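Side-chain contact in glutathione S-transferase domain (Burkholderia graminis, PDB 4MF5), which probably transfers glutathione to electrophilic substrates and binds glutathione: residues Phe230-Val233 against Gln234-Leu237. Numbering follows the deposited sequence.
Sequences FPNV and QRAL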
ATOM      1  N   PHE A 230      -3.381  14.139  19.918  1.00  9.37           N
ATOM      2  CA  PHE A 230      -3.499  12.694  19.686  1.00  9.62           C
ATOM      3  C   PHE A 230      -2.708  11.973  20.787  1.00  9.52           C
ATOM      4  O   PHE A 230      -1.618  11.450  20.550  1.00  8.98           O
ATOM      5  CB  PHE A 230      -2.977  12.360  18.284  1.00  9.81           C
ATOM      6  CG  PHE A 230      -3.599  13.213  17.213  1.00  9.47           C
ATOM      7  CD1 PHE A 230      -4.879  12.935  16.726  1.00  9.95           C
ATOM      8  CD2 PHE A 230      -2.921  14.305  16.690  1.00 10.19           C
ATOM      9  CE1 PHE A 230      -5.464  13.737  15.757  1.00 10.74           C
ATOM     10  CE2 PHE A 230      -3.518  15.108  15.718  1.00 10.62           C
ATOM     11  CZ  PHE A 230      -4.775  14.807  15.249  1.00 10.84           C
ATOM     12  N   PRO A 231      -3.246  11.932  22.007  1.00  9.59           N
ATOM     13  CA  PRO A 231      -2.452  11.407  23.131  1.00 10.18           C
ATOM     14  C   PRO A 231      -2.112   9.914  23.001  1.00  9.12           C
ATOM     15  O   PRO A 231      -1.017   9.506  23.403  1.00  9.52           O
ATOM     16  CB  PRO A 231      -3.344  11.699  24.353  1.00 11.47           C
ATOM     17  CG  PRO A 231      -4.716  11.868  23.792  1.00 13.47           C
ATOM     18  CD  PRO A 231      -4.502  12.540  22.461  1.00 10.99           C
ATOM     19  N   ASN A 232      -3.021   9.093  22.496  1.00  9.57           N
ATOM     20  CA  ASN A 232      -2.677   7.700  22.269  1.00  9.60           C
ATOM     21  C   ASN A 232      -1.542   7.544  21.259  1.00  8.71           C
ATOM     22  O   ASN A 232      -0.654   6.714  21.428  1.00  9.30           O
ATOM     23  CB  ASN A 232      -3.875   6.886  21.796  1.00 11.13           C
ATOM     24  CG  ASN A 232      -4.883   6.653  22.879  1.00 15.93           C
ATOM     25  OD1 ASN A 232      -4.620   5.910  23.840  1.00 21.84           O
ATOM     26  ND2 ASN A 232      -6.037   7.202  22.711  1.00 23.19           N
ATOM     27  N   VAL A 233      -1.582   8.325  20.184  1.00  8.34           N
ATOM     28  CA  VAL A 233      -0.490   8.310  19.214  1.00  8.51           C
ATOM     29  C   VAL A 233       0.806   8.726  19.910  1.00  8.31           C
ATOM     30  O   VAL A 233       1.851   8.113  19.696  1.00  8.39           O
ATOM     31  CB  VAL A 233      -0.783   9.218  18.007  1.00  8.53           C
ATOM     32  CG1 VAL A 233       0.441   9.345  17.109  1.00  9.33           C
ATOM     33  CG2 VAL A 233      -1.964   8.704  17.211  1.00  9.20           C
ATOM     34  N   GLN A 234       0.756   9.766  20.742  1.00  8.38           N
ATOM     35  CA  GLN A 234       1.969  10.198  21.423  1.00  8.45           C
ATOM     36  C   GLN A 234       2.526   9.130  22.359  1.00  7.95           C
ATOM     37  O   GLN A 234       3.738   8.970  22.448  1.00  8.78           O
ATOM     38  CB  GLN A 234       1.708  11.487  22.223  1.00  8.60           C
ATOM     39  CG  GLN A 234       1.364  12.667  21.306  1.00  8.91           C
ATOM     40  CD  GLN A 234       1.571  13.986  21.988  1.00  9.05           C
ATOM     41  OE1 GLN A 234       0.997  14.260  23.107  1.00 11.84           O
ATOM     42  NE2 GLN A 234       2.371  14.802  21.415  1.00  7.89           N
ATOM     43  N   ARG A 235       1.649   8.426  23.059  1.00  8.73           N
ATOM     44  CA  ARG A 235       2.045   7.319  23.909  1.00  9.34           C
ATOM     45  C   ARG A 235       2.754   6.228  23.130  1.00  8.31           C
ATOM     46  O   ARG A 235       3.839   5.765  23.518  1.00  8.95           O
ATOM     47  CB  ARG A 235       0.783   6.733  24.565  1.00 11.27           C
ATOM     48  CG  ARG A 235       0.937   5.414  25.278  1.00 13.65           C
ATOM     49  CD  ARG A 235      -0.341   4.894  25.924  1.00 13.99           C
ATOM     50  NE  ARG A 235      -1.491   4.737  25.029  1.00 14.25           N
ATOM     51  CZ  ARG A 235      -1.665   3.771  24.134  1.00 13.67           C
ATOM     52  NH1 ARG A 235      -0.703   2.858  23.942  1.00 15.72           N
ATOM     53  NH2 ARG A 235      -2.809   3.713  23.455  1.00 18.04           N
ATOM     54  N   ALA A 236       2.127   5.788  22.055  1.00  8.93           N
ATOM     55  CA  ALA A 236       2.673   4.681  21.283  1.00  8.53           C
ATOM     56  C   ALA A 236       3.943   5.103  20.557  1.00  8.19           C
ATOM     57  O   ALA A 236       4.876   4.301  20.458  1.00  8.93           O
ATOM     58  CB  ALA A 236       1.617   4.149  20.329  1.00  9.56           C
ATOM     59  N   LEU A 237       3.999   6.344  20.062  1.00  8.12           N
ATOM     60  CA  LEU A 237       5.206   6.827  19.407  1.00  8.32           C
ATOM     61  C   LEU A 237       6.387   6.847  20.394  1.00  8.29           C
ATOM     62  O   LEU A 237       7.491   6.415  20.075  1.00  8.15           O
ATOM     63  CB  LEU A 237       4.963   8.211  18.832  1.00  8.95           C
ATOM     64  CG  LEU A 237       6.192   8.847  18.201  1.00 10.26           C
ATOM     65  CD1 LEU A 237       6.711   8.082  17.010  1.00 10.66           C
ATOM     66  CD2 LEU A 237       5.905  10.260  17.869  1.00 14.39           C
TER
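The first turns of helix 231-242, in the all-helical C-terminal domain, bring N232 and R235 side by side, three residues apart. R235 NH2 donates to N232 OD1 at 2.9 Å, with an N-H...O angle of 169°. The oxygen lies at the edge of the guanidinium, in its plane, whereas the donor sits tilted from the plane of the amide; the two flat groups stand 76° apart. A bend at chi3 (56°) turns the guanidinium round to meet the amide of N232, and one guanidinium face comes to lie over the backbone O of N232, 4.0 Å below. Further bonds fix both ends: N232 ND2 reaches E191, while R235 NH2 and NH1 hold the carbonyl oxygens of R193 and E194, tying the turn to the chain just past helix 170-190. The backbone keeps the i to i+4 pattern, beginning with Q234 N to O of the N-cap residue F230 at 2.9 Å. CG of Q234 lies 3.3 Å from O of F230. The backbone amides of N232 and V233 both donate to the carboxylate of E187, which would probably interact favourably with the helix dipole. V233, A236 and L237 pack on helix 203-216. The arrangement is that of a helix N-terminus with proline at N1, its first amides hydrogen-bonded to a carboxylate from helix 170-190 of the GST C-terminal bundle.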